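Local structure of 5-cytosine DNA methyltransferase (Entamoeba histolytica, 3QV2) at residues A[146-149]-A[153-156]; A[106-111]-A[137-142]. The protein probably transfers a methyl group from S-adenosylmethionine to C5 of cytosine in nucleic acid, DNA or tRNA. All coordinates share one frame; numbering follows the deposited sequence.

Interaction 1: residues A[146-149]-A[153-156]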
loop_
_atom_site.group_PDB
_atom_site.type_symbol
_atom_site.label_atom_id
_atom_site.label_comp_id
_atom_site.label_asym_id
_atom_site.label_seq_id
_atom_site.Cartn_x
_atom_site.Cartn_y
_atom_site.Cartn_z
ATOM N N ILE A 146 13.030 -19.142 -6.353
ATOM C CA ILE A 146 13.867 -18.434 -7.312
ATOM C C ILE A 146 14.863 -17.524 -6.599
ATOM O O ILE A 146 16.060 -17.551 -6.885
ATOM C CB ILE A 146 13.027 -17.598 -8.294
ATOM C CG1 ILE A 146 12.198 -18.509 -9.202
ATOM C CG2 ILE A 146 13.922 -16.698 -9.127
ATOM C CD1 ILE A 146 11.322 -17.761 -10.182
ATOM N N LEU A 147 14.361 -16.723 -5.665
ATOM C CA LEU A 147 15.211 -15.826 -4.890
ATOM C C LEU A 147 16.304 -16.596 -4.155
ATOM O O LEU A 147 17.469 -16.199 -4.170
ATOM C CB LEU A 147 14.376 -15.013 -3.897
ATOM C CG LEU A 147 13.466 -13.944 -4.505
ATOM C CD1 LEU A 147 12.588 -13.309 -3.439
ATOM C CD2 LEU A 147 14.295 -12.888 -5.218
ATOM N N ILE A 148 15.925 -17.699 -3.516
ATOM C CA ILE A 148 16.885 -18.537 -2.806
ATOM C C ILE A 148 17.953 -19.076 -3.751
ATOM O O ILE A 148 19.148 -18.990 -3.466
ATOM C CB ILE A 148 16.192 -19.716 -2.098
ATOM C CG1 ILE A 148 15.419 -19.219 -0.876
ATOM C CG2 ILE A 148 17.216 -20.759 -1.680
ATOM C CD1 ILE A 148 16.288 -18.515 0.144
ATOM N N LYS A 149 17.514 -19.627 -4.877
ATOM C CA LYS A 149 18.430 -20.178 -5.866
ATOM C C LYS A 149 19.380 -19.109 -6.398
ATOM O O LYS A 149 20.504 -19.410 -6.803
ATOM C CB LYS A 149 17.652 -20.822 -7.017
ATOM C CG LYS A 149 18.530 -21.366 -8.132
ATOM C CD LYS A 149 17.700 -22.033 -9.215
ATOM C CE LYS A 149 18.569 -22.457 -10.390
ATOM N NZ LYS A 149 19.249 -21.295 -11.028
ATOM N N TYR A 153 18.993 -13.489 0.583
ATOM C CA TYR A 153 18.543 -13.704 1.953
ATOM C C TYR A 153 17.167 -13.067 2.100
ATOM O O TYR A 153 16.959 -11.927 1.688
ATOM C CB TYR A 153 19.522 -13.086 2.950
ATOM C CG TYR A 153 20.880 -13.749 2.961
ATOM C CD1 TYR A 153 21.161 -14.785 3.842
ATOM C CD2 TYR A 153 21.880 -13.340 2.090
ATOM C CE1 TYR A 153 22.400 -15.394 3.857
ATOM C CE2 TYR A 153 23.123 -13.944 2.095
ATOM C CZ TYR A 153 23.377 -14.970 2.981
ATOM O OH TYR A 153 24.613 -15.573 2.989
ATOM N N ILE A 154 16.226 -13.803 2.682
ATOM C CA ILE A 154 14.843 -13.348 2.728
ATOM C C ILE A 154 14.268 -13.292 4.138
ATOM O O ILE A 154 14.273 -14.286 4.865
ATOM C CB ILE A 154 13.934 -14.240 1.860
ATOM C CG1 ILE A 154 14.501 -14.365 0.446
ATOM C CG2 ILE A 154 12.518 -13.688 1.825
ATOM C CD1 ILE A 154 13.725 -15.316 -0.439
ATOM N N LYS A 155 13.778 -12.115 4.514
ATOM C CA LYS A 155 13.019 -11.958 5.746
ATOM C C LYS A 155 11.645 -11.382 5.438
ATOM O O LYS A 155 11.514 -10.435 4.663
ATOM C CB LYS A 155 13.759 -11.069 6.744
ATOM C CG LYS A 155 14.976 -11.729 7.363
ATOM C CD LYS A 155 15.079 -11.411 8.844
ATOM C CE LYS A 155 16.247 -12.144 9.484
ATOM N NZ LYS A 155 16.132 -13.621 9.325
ATOM N N ASP A 156 10.618 -11.962 6.048
ATOM C CA ASP A 156 9.246 -11.546 5.794
ATOM C C ASP A 156 8.487 -11.287 7.092
ATOM O O ASP A 156 8.867 -11.780 8.153
ATOM C CB ASP A 156 8.523 -12.599 4.954
ATOM C CG ASP A 156 8.514 -13.965 5.614
ATOM O OD1 ASP A 156 9.304 -14.174 6.559
ATOM O OD2 ASP A 156 7.724 -14.832 5.188
#
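Between Leu147 and Ile148 on the helix and Ile154 on the strand there is no flat group at all; rings and planar ends sit only at the margins. The ring of Tyr153 follows a bond directed away from the helix and rests on Pro181, while the carboxylate of Asp156, further along the strand, is tied through OD2 to Lys135 in a salt bridge and to the hydroxyl of Tyr173. What remains in the middle is aliphatic. This is the place in the Rossmann-like methyltransferase fold where helix 138-149 ends, the chain turns through three residues, and strand 153-159 enters as an outermost strand of the six-stranded sheet, bonded through the backbones of Tyr153 and Lys155 to strand 172-178. Ile154 alone carries the strand's half of the contact. Its CG1 stands beside the backbone N and the chain then runs straight on (chi2 175°), which carries CD1 out to the helix. There Ile154 CD1 lies 3.5 Å from Leu147 CB, a close fit, and 3.8 Å from Leu147 CD1, the two side chains crossing at about a right angle. Leu147 is buried, and it also touches Tyr112 of helix 106-115 and Leu116 in a loop. Ile154 also leans on Val175 and Ala177 of the adjoining strand, so it joins helix and sheet. Ile148 is exposed: its side chain does not set out toward the strand, but the turn at chi2 (-59°) brings the end nearer and sets its CD1 4.1 Å from CD1 of Ile154.

Interaction 2: residues A[106-111]-A[137-142]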
loop_
_atom_site.group_PDB
_atom_site.type_symbol
_atom_site.label_atom_id
_atom_site.label_comp_id
_atom_site.label_asym_id
_atom_site.label_seq_id
_atom_site.Cartn_x
_atom_site.Cartn_y
_atom_site.Cartn_z
ATOM N N LYS A 106 0.688 -12.902 -13.887
ATOM C CA LYS A 106 1.616 -13.127 -14.989
ATOM C C LYS A 106 2.805 -12.168 -14.959
ATOM O O LYS A 106 3.932 -12.553 -15.278
ATOM C CB LYS A 106 0.882 -13.016 -16.328
ATOM C CG LYS A 106 1.693 -13.464 -17.530
ATOM C CD LYS A 106 0.832 -13.534 -18.781
ATOM C CE LYS A 106 1.617 -14.065 -19.969
ATOM N NZ LYS A 106 2.750 -13.172 -20.334
ATOM N N SER A 107 2.555 -10.923 -14.570
ATOM C CA SER A 107 3.604 -9.908 -14.548
ATOM C C SER A 107 4.672 -10.178 -13.486
ATOM O O SER A 107 5.865 -10.050 -13.755
ATOM C CB SER A 107 3.000 -8.513 -14.361
ATOM O OG SER A 107 2.101 -8.486 -13.265
ATOM N N VAL A 108 4.242 -10.554 -12.285
ATOM C CA VAL A 108 5.176 -10.777 -11.185
ATOM C C VAL A 108 5.958 -12.077 -11.362
ATOM O O VAL A 108 7.114 -12.176 -10.953
ATOM C CB VAL A 108 4.469 -10.767 -9.813
ATOM C CG1 VAL A 108 3.605 -12.007 -9.649
ATOM C CG2 VAL A 108 5.492 -10.671 -8.690
ATOM N N LEU A 109 5.326 -13.072 -11.976
ATOM C CA LEU A 109 6.011 -14.320 -12.291
ATOM C C LEU A 109 7.055 -14.079 -13.376
ATOM O O LEU A 109 8.147 -14.641 -13.338
ATOM C CB LEU A 109 5.016 -15.387 -12.749
ATOM C CG LEU A 109 4.111 -15.990 -11.673
ATOM C CD1 LEU A 109 3.044 -16.880 -12.298
ATOM C CD2 LEU A 109 4.936 -16.762 -10.655
ATOM N N HIS A 110 6.702 -13.234 -14.340
ATOM C CA HIS A 110 7.599 -12.883 -15.430
ATOM C C HIS A 110 8.894 -12.274 -14.904
ATOM O O HIS A 110 9.987 -12.657 -15.322
ATOM C CB HIS A 110 6.910 -11.902 -16.379
ATOM C CG HIS A 110 7.810 -11.364 -17.449
ATOM N ND1 HIS A 110 8.471 -12.178 -18.343
ATOM C CD2 HIS A 110 8.157 -10.095 -17.767
ATOM C CE1 HIS A 110 9.186 -11.433 -19.168
ATOM N NE2 HIS A 110 9.014 -10.166 -18.839
ATOM N N LEU A 111 8.762 -11.325 -13.984
ATOM C CA LEU A 111 9.918 -10.623 -13.437
ATOM C C LEU A 111 10.921 -11.561 -12.770
ATOM O O LEU A 111 12.131 -11.387 -12.913
ATOM C CB LEU A 111 9.477 -9.543 -12.445
ATOM C CG LEU A 111 8.632 -8.406 -13.020
ATOM C CD1 LEU A 111 8.271 -7.397 -11.938
ATOM C CD2 LEU A 111 9.360 -7.724 -14.169
ATOM N N SER A 137 0.648 -18.399 -1.189
ATOM C CA SER A 137 0.342 -18.634 -2.597
ATOM C C SER A 137 1.397 -19.491 -3.284
ATOM O O SER A 137 2.559 -19.509 -2.877
ATOM C CB SER A 137 0.187 -17.308 -3.347
ATOM O OG SER A 137 1.417 -16.608 -3.408
ATOM N N LEU A 138 0.984 -20.202 -4.328
ATOM C CA LEU A 138 1.916 -20.960 -5.150
ATOM C C LEU A 138 2.822 -19.995 -5.900
ATOM O O LEU A 138 3.957 -20.327 -6.238
ATOM C CB LEU A 138 1.164 -21.852 -6.138
ATOM C CG LEU A 138 0.393 -23.029 -5.540
ATOM C CD1 LEU A 138 -0.462 -23.714 -6.601
ATOM C CD2 LEU A 138 1.351 -24.016 -4.887
ATOM N N VAL A 139 2.310 -18.796 -6.158
ATOM C CA VAL A 139 3.081 -17.764 -6.837
ATOM C C VAL A 139 4.312 -17.374 -6.031
ATOM O O VAL A 139 5.428 -17.377 -6.548
ATOM C CB VAL A 139 2.236 -16.505 -7.104
ATOM C CG1 VAL A 139 3.125 -15.358 -7.576
ATOM C CG2 VAL A 139 1.139 -16.804 -8.115
ATOM N N PHE A 140 4.112 -17.038 -4.762
ATOM C CA PHE A 140 5.229 -16.642 -3.913
ATOM C C PHE A 140 6.132 -17.819 -3.564
ATOM O O PHE A 140 7.343 -17.655 -3.422
ATOM C CB PHE A 140 4.751 -15.956 -2.632
ATOM C CG PHE A 140 5.870 -15.567 -1.710
ATOM C CD1 PHE A 140 6.043 -16.208 -0.495
ATOM C CD2 PHE A 140 6.764 -14.575 -2.074
ATOM C CE1 PHE A 140 7.077 -15.853 0.349
ATOM C CE2 PHE A 140 7.801 -14.217 -1.236
ATOM C CZ PHE A 140 7.957 -14.856 -0.023
ATOM N N LYS A 141 5.543 -19.002 -3.420
ATOM C CA LYS A 141 6.325 -20.204 -3.158
ATOM C C LYS A 141 7.414 -20.343 -4.214
ATOM O O LYS A 141 8.559 -20.670 -3.907
ATOM C CB LYS A 141 5.434 -21.447 -3.160
ATOM C CG LYS A 141 6.209 -22.748 -3.021
ATOM C CD LYS A 141 5.300 -23.957 -3.167
ATOM C CE LYS A 141 6.097 -25.253 -3.183
ATOM N NZ LYS A 141 6.832 -25.481 -1.907
ATOM N N GLU A 142 7.044 -20.079 -5.463
ATOM C CA GLU A 142 7.979 -20.156 -6.577
ATOM C C GLU A 142 8.959 -18.987 -6.553
ATOM O O GLU A 142 10.157 -19.168 -6.768
ATOM C CB GLU A 142 7.218 -20.190 -7.905
ATOM C CG GLU A 142 8.094 -20.405 -9.128
ATOM C CD GLU A 142 7.282 -20.546 -10.400
ATOM O OE1 GLU A 142 6.040 -20.644 -10.307
ATOM O OE2 GLU A 142 7.884 -20.560 -11.493
#
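Val139 lays its CG1 methyl against two side chains of helix 106-115, meeting CD2 of Leu109 at 3.8 Å and CG1 of Val108 at 4.0 Å. With CG1 anti to the backbone N (chi1 170°), this one branch of Val139 makes both contacts. Leu109 starts off to one side of the facing helix, and only its CD2 end closes the distance. Leu109 CD2 also lies 4.1 Å from Glu142 OE1, one turn beyond Val139. That oxygen skirts the leucine without bonding to it; the strongest polar partner of the carboxylate is Arg113, whose NE meets OE2 in a salt bridge and so adds a charged link between the helices at the edge of their apolar seam. At the start of helix 138-149, Ser137 is the N-cap, its OG accepting from Phe140 N at 3.0 Å in a nearly straight bond (165°). The two segments run almost parallel, 11° apart, with axes 10.5 Å from each other, side by side as successive helices of a Rossmann-like methyltransferase core joined through strand 125-130. Leu111 settles helix 106-115 on Trp80 and Met82 of strand 79-82, Ser107 touches the bound S-adenosyl-L-homocysteine, and Phe140 places helix 138-149 against Tyr173 of strand 172-178.

Overall arrangement
Helix 138-149 is common to both contacts. Its first turns pack against helix 106-115 in interaction 2, and its last turn packs on strand 153-159 in interaction 1, with centres 13 Å apart. They follow in series along the chain: interaction 2 spans the link through strand 125-130, and interaction 1 closes the short turn that comes next. One helix thus ties a helical neighbour to an outermost strand of the mixed six-stranded sheet, within the methyltransferase fold. Interaction 2 is buried and, through Ser107, borders the S-adenosyl-L-homocysteine pocket; interaction 1 is partly exposed and lies away from the cofactor site.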